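Local coordinates for protein binary enterotoxin of Clostridium perfringens component a (Clostridium perfringens, PDB 5WTZ) that binds NAD+ and, as the enzymatic component of an iota-like binary enterotoxin, ADP-ribosylates actin, at residues Pro9-Lys14 with Leu157-Leu162; Leu193-Val196 with Lys201-Ala204. All blocks are in the same frame, centred on the assembly; numbering follows the deposited sequence.

Contact 1: Pro9-Lys14 with Leu157-Leu162; sequences PMDFAK and LVHLKL
Asp11 and His159 form a histidine-carboxylate hydrogen bond that ties the loop between helices 3-7 and 16-31 to strand 156-162, at the surface of the five-stranded sheet in the first ADP-ribosyltransferase-like half. The backbones stay well apart, with the CA atoms of Asp11 and Lys161 8.8 Å from each other at the nearest point, and side chains bridge the gap, Asp11 and His159 reaching toward each other from opposite directions. Atom NE2 of His159 donates to OD2 of Asp11 at 2.8 Å, bent moderately to 150° at the hydrogen. The acceptor lies close to the imidazole plane, but the donor meets OD2 on its syn side and tilted out of the carboxylate plane, so the two flat groups are inclined by 28° rather than coplanar. With CG anti to the backbone N (chi1 179°), the imidazole extends from the strand toward the loop. The second carboxylate oxygen turns back on its own chain: OD1 of Asp11 accepts the backbone N of Ala13 at 2.9 Å, closing an Asx turn, and is also hydrogen-bonded to the hydroxyl of Tyr95. Local turn and neighbouring strand 92-98 thus hold the carboxylate in place for the histidine. Beside this bond, the Met10 side chain runs obliquely across the extended chain of Lys161, with SD of Met10 4.2 Å from CE of Lys161, a loose apolar touch at the exposed border. The imidazole stacks with both Tyr93 and Tyr95, and its ND1 is hydrogen-bonded to OD1 of Asp207 on strand 201-211. With a carboxylate at each ring nitrogen, the environment would probably favour a doubly protonated, positively charged His159.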
loop_
_atom_site.group_PDB
_atom_site.type_symbol
_atom_site.label_atom_id
_atom_site.label_comp_id
_atom_site.label_asym_id
_atom_site.label_seq_id
_atom_site.Cartn_x
_atom_site.Cartn_y
_atom_site.Cartn_z
ATOM N N PRO A 9 -23.750 -0.288 20.313
ATOM C CA PRO A 9 -24.136 -0.495 18.914
ATOM C C PRO A 9 -22.933 -0.809 18.037
ATOM O O PRO A 9 -21.790 -0.718 18.484
ATOM C CB PRO A 9 -24.757 0.846 18.518
ATOM C CG PRO A 9 -24.107 1.839 19.434
ATOM C CD PRO A 9 -23.960 1.107 20.740
ATOM N N MET A 10 -23.197 -1.184 16.793
ATOM C CA MET A 10 -22.140 -1.390 15.823
ATOM C C MET A 10 -21.622 -0.027 15.370
ATOM O O MET A 10 -20.418 0.166 15.161
ATOM C CB MET A 10 -22.666 -2.209 14.645
ATOM C CG MET A 10 -21.612 -2.707 13.692
ATOM S SD MET A 10 -22.339 -3.716 12.378
ATOM C CE MET A 10 -22.672 -5.234 13.269
ATOM N N ASP A 11 -22.559 0.915 15.249
ATOM C CA ASP A 11 -22.304 2.268 14.754
ATOM C C ASP A 11 -22.850 3.315 15.735
ATOM O O ASP A 11 -24.066 3.464 15.872
ATOM C CB ASP A 11 -22.948 2.433 13.373
ATOM C CG ASP A 11 -22.437 3.642 12.611
ATOM O OD1 ASP A 11 -21.879 4.578 13.232
ATOM O OD2 ASP A 11 -22.598 3.657 11.371
ATOM N N PHE A 12 -21.954 4.035 16.417
ATOM C CA PHE A 12 -22.354 5.066 17.387
ATOM C C PHE A 12 -23.017 6.256 16.702
ATOM O O PHE A 12 -23.669 7.070 17.357
ATOM C CB PHE A 12 -21.152 5.548 18.211
ATOM C CG PHE A 12 -20.784 4.622 19.329
ATOM C CD1 PHE A 12 -21.633 4.449 20.407
ATOM C CD2 PHE A 12 -19.600 3.906 19.294
ATOM C CE1 PHE A 12 -21.302 3.585 21.437
ATOM C CE2 PHE A 12 -19.263 3.042 20.316
ATOM C CZ PHE A 12 -20.112 2.882 21.391
ATOM N N ALA A 13 -22.845 6.332 15.385
ATOM C CA ALA A 13 -23.485 7.331 14.540
ATOM C C ALA A 13 -23.258 8.754 15.062
ATOM O O ALA A 13 -22.376 9.455 14.582
ATOM C CB ALA A 13 -24.965 7.034 14.413
ATOM N N LYS A 14 -24.044 9.169 16.051
ATOM C CA LYS A 14 -23.922 10.520 16.605
ATOM C C LYS A 14 -23.968 10.523 18.134
ATOM O O LYS A 14 -23.841 11.571 18.781
ATOM C CB LYS A 14 -25.021 11.415 16.039
ATOM C CG LYS A 14 -24.953 11.553 14.529
ATOM C CD LYS A 14 -25.885 12.637 14.032
ATOM C CE LYS A 14 -25.559 13.027 12.599
ATOM N NZ LYS A 14 -26.583 13.960 12.053
ATOM N N LEU A 157 -15.950 12.188 3.270
ATOM C CA LEU A 157 -16.155 11.610 4.588
ATOM C C LEU A 157 -16.077 10.098 4.447
ATOM O O LEU A 157 -16.851 9.483 3.678
ATOM C CB LEU A 157 -17.505 12.018 5.186
ATOM C CG LEU A 157 -17.912 11.244 6.452
ATOM C CD1 LEU A 157 -16.987 11.581 7.625
ATOM C CD2 LEU A 157 -19.372 11.500 6.830
ATOM N N VAL A 158 -15.144 9.488 5.174
ATOM C CA VAL A 158 -15.005 8.034 5.156
ATOM C C VAL A 158 -15.747 7.431 6.345
ATOM O O VAL A 158 -15.534 7.814 7.489
ATOM C CB VAL A 158 -13.525 7.577 5.178
ATOM C CG1 VAL A 158 -13.432 6.054 5.137
ATOM C CG2 VAL A 158 -12.754 8.169 3.988
ATOM N N HIS A 159 -16.614 6.478 6.036
ATOM C CA HIS A 159 -17.405 5.743 7.003
ATOM C C HIS A 159 -16.915 4.293 6.960
ATOM O O HIS A 159 -17.366 3.503 6.137
ATOM C CB HIS A 159 -18.889 5.878 6.648
ATOM C CG HIS A 159 -19.818 5.138 7.555
ATOM N ND1 HIS A 159 -20.884 4.410 7.080
ATOM C CD2 HIS A 159 -19.876 5.057 8.905
ATOM C CE1 HIS A 159 -21.547 3.885 8.097
ATOM N NE2 HIS A 159 -20.957 4.267 9.216
ATOM N N LEU A 160 -15.976 3.972 7.848
ATOM C CA LEU A 160 -15.138 2.780 7.746
ATOM C C LEU A 160 -15.555 1.716 8.742
ATOM O O LEU A 160 -15.667 1.997 9.939
ATOM C CB LEU A 160 -13.664 3.162 7.969
ATOM C CG LEU A 160 -12.616 2.041 7.836
ATOM C CD1 LEU A 160 -12.536 1.489 6.411
ATOM C CD2 LEU A 160 -11.248 2.533 8.290
ATOM N N LYS A 161 -15.785 0.501 8.240
ATOM C CA LYS A 161 -16.223 -0.618 9.072
ATOM C C LYS A 161 -15.030 -1.461 9.509
ATOM O O LYS A 161 -14.374 -2.110 8.690
ATOM C CB LYS A 161 -17.244 -1.479 8.330
ATOM C CG LYS A 161 -17.872 -2.575 9.194
ATOM C CD LYS A 161 -18.823 -3.462 8.411
ATOM C CE LYS A 161 -19.584 -4.396 9.345
ATOM N NZ LYS A 161 -20.505 -5.320 8.612
ATOM N N LEU A 162 -14.758 -1.438 10.808
ATOM C CA LEU A 162 -13.678 -2.222 11.392
ATOM C C LEU A 162 -14.215 -3.580 11.805
ATOM O O LEU A 162 -15.167 -3.659 12.577
ATOM C CB LEU A 162 -13.082 -1.501 12.610
ATOM C CG LEU A 162 -12.678 -0.037 12.473
ATOM C CD1 LEU A 162 -12.126 0.457 13.802
ATOM C CD2 LEU A 162 -11.663 0.131 11.361
#

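Contact 2: Leu193-Val196 with Lys201-Ala204; sequences LSIV and KQYA
The carbonyl oxygen of Val196 is gripped by two groups of the facing strand. The backbone N of Tyr203 donates to it at 2.8 Å, and the CA of Gln202 adds a CA-H...O contact at 3.4 Å. The reciprocal bond runs from Val196 N to Tyr203 O at 3.0 Å and is nearly straight (170°); that oxygen likewise receives a CA-H...O contact from Ile195. Val196 and Tyr203 are therefore an antiparallel hydrogen-bonded pair, followed by Ile195 and Ala204 as a non-hydrogen-bonded one. On the face carrying Val196 and Tyr203, CG1 of Val196 sits 4.1 Å from CB of Tyr203, while the phenol ring leads off toward Ser152, whose backbone N is bonded to its hydroxyl. On the other face, the Ile195 side chain crosses that of Gln202 at a slant, and its CG2, anti to the backbone N, touches the glutamine from CB as far as OE1 (3.5 Å from CG2). That amide oxygen is held by the backbone N of Ile118, which fixes the chain against the isoleucine. Farther along this face CD1 of Leu193 approaches CB of Ala204 at 4.4 Å, and helix 120-130 packs on Leu193 and Ile195. This is the antiparallel beta hairpin of strands 187-198 and 201-211, adjacent strands in a mixed sheet of the ADP-ribosyltransferase fold.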
loop_
_atom_site.group_PDB
_atom_site.type_symbol
_atom_site.label_atom_id
_atom_site.label_comp_id
_atom_site.label_asym_id
_atom_site.label_seq_id
_atom_site.Cartn_x
_atom_site.Cartn_y
_atom_site.Cartn_z
ATOM N N LEU A 193 -20.946 4.516 -2.172
ATOM C CA LEU A 193 -20.681 5.934 -2.403
ATOM C C LEU A 193 -21.988 6.708 -2.495
ATOM O O LEU A 193 -22.949 6.273 -3.138
ATOM C CB LEU A 193 -19.852 6.147 -3.679
ATOM C CG LEU A 193 -19.514 7.592 -4.081
ATOM C CD1 LEU A 193 -18.411 8.225 -3.203
ATOM C CD2 LEU A 193 -19.109 7.680 -5.549
ATOM N N SER A 194 -22.018 7.859 -1.831
ATOM C CA SER A 194 -23.193 8.703 -1.791
ATOM C C SER A 194 -22.792 10.091 -1.340
ATOM O O SER A 194 -21.693 10.300 -0.830
ATOM C CB SER A 194 -24.250 8.126 -0.850
ATOM O OG SER A 194 -23.750 8.058 0.472
ATOM N N ILE A 195 -23.689 11.044 -1.535
ATOM C CA ILE A 195 -23.483 12.387 -1.041
ATOM C C ILE A 195 -24.172 12.537 0.309
ATOM O O ILE A 195 -25.297 12.065 0.508
ATOM C CB ILE A 195 -24.008 13.440 -2.033
ATOM C CG1 ILE A 195 -23.272 13.319 -3.368
ATOM C CG2 ILE A 195 -23.842 14.836 -1.474
ATOM C CD1 ILE A 195 -23.706 14.334 -4.398
ATOM N N VAL A 196 -23.481 13.171 1.246
ATOM C CA VAL A 196 -24.028 13.416 2.571
ATOM C C VAL A 196 -23.902 14.900 2.861
ATOM O O VAL A 196 -22.877 15.517 2.561
ATOM C CB VAL A 196 -23.314 12.573 3.680
ATOM C CG1 VAL A 196 -21.828 12.923 3.796
ATOM C CG2 VAL A 196 -24.002 12.745 5.022
ATOM N N LYS A 201 -23.432 21.550 3.983
ATOM C CA LYS A 201 -22.424 21.298 2.961
ATOM C C LYS A 201 -22.386 19.834 2.535
ATOM O O LYS A 201 -22.466 18.923 3.365
ATOM C CB LYS A 201 -21.046 21.731 3.473
ATOM C CG LYS A 201 -19.889 21.458 2.538
ATOM C CD LYS A 201 -18.617 22.062 3.129
ATOM C CE LYS A 201 -17.393 21.727 2.310
ATOM N NZ LYS A 201 -17.553 22.151 0.892
ATOM N N GLN A 202 -22.252 19.612 1.235
ATOM C CA GLN A 202 -22.180 18.252 0.713
ATOM C C GLN A 202 -20.764 17.686 0.716
ATOM O O GLN A 202 -19.806 18.360 0.340
ATOM C CB GLN A 202 -22.746 18.194 -0.707
ATOM C CG GLN A 202 -24.248 18.399 -0.764
ATOM C CD GLN A 202 -24.819 18.220 -2.162
ATOM O OE1 GLN A 202 -24.082 17.969 -3.120
ATOM N NE2 GLN A 202 -26.140 18.358 -2.284
ATOM N N TYR A 203 -20.654 16.431 1.126
ATOM C CA TYR A 203 -19.399 15.712 1.091
ATOM C C TYR A 203 -19.624 14.396 0.372
ATOM O O TYR A 203 -20.724 13.851 0.403
ATOM C CB TYR A 203 -18.868 15.456 2.503
ATOM C CG TYR A 203 -18.583 16.697 3.319
ATOM C CD1 TYR A 203 -19.601 17.340 4.030
ATOM C CD2 TYR A 203 -17.292 17.224 3.392
ATOM C CE1 TYR A 203 -19.342 18.482 4.792
ATOM C CE2 TYR A 203 -17.028 18.365 4.146
ATOM C CZ TYR A 203 -18.056 18.987 4.843
ATOM O OH TYR A 203 -17.805 20.114 5.596
ATOM N N ALA A 204 -18.584 13.882 -0.273
ATOM C CA ALA A 204 -18.633 12.542 -0.832
ATOM C C ALA A 204 -18.409 11.528 0.290
ATOM O O ALA A 204 -17.321 11.473 0.874
ATOM C CB ALA A 204 -17.590 12.377 -1.935
#

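Contacts 1 and 2 meet in one sheet, with their centres about 15 Å apart, because strand 156-162 runs parallel to strand 201-211, the second strand of the hairpin. Leu157 makes the join: its backbone N lies 2.9 Å from O of Ala204, a probable hydrogen bond, and its CD2 packs 4.2 Å from CG1 of Val196. Contact 1 thus ties the N-terminal loop, by side chains, to a sheet whose strand pairing contact 2 represents. Both lie away from the NAD+ pocket, whose residues fall between Leu250 and Glu384 in the second half. There a sheet of the same 1-3-5-4-2 strand order recurs, consistent with two halves built on one architecture, as their shared family assignment suggests.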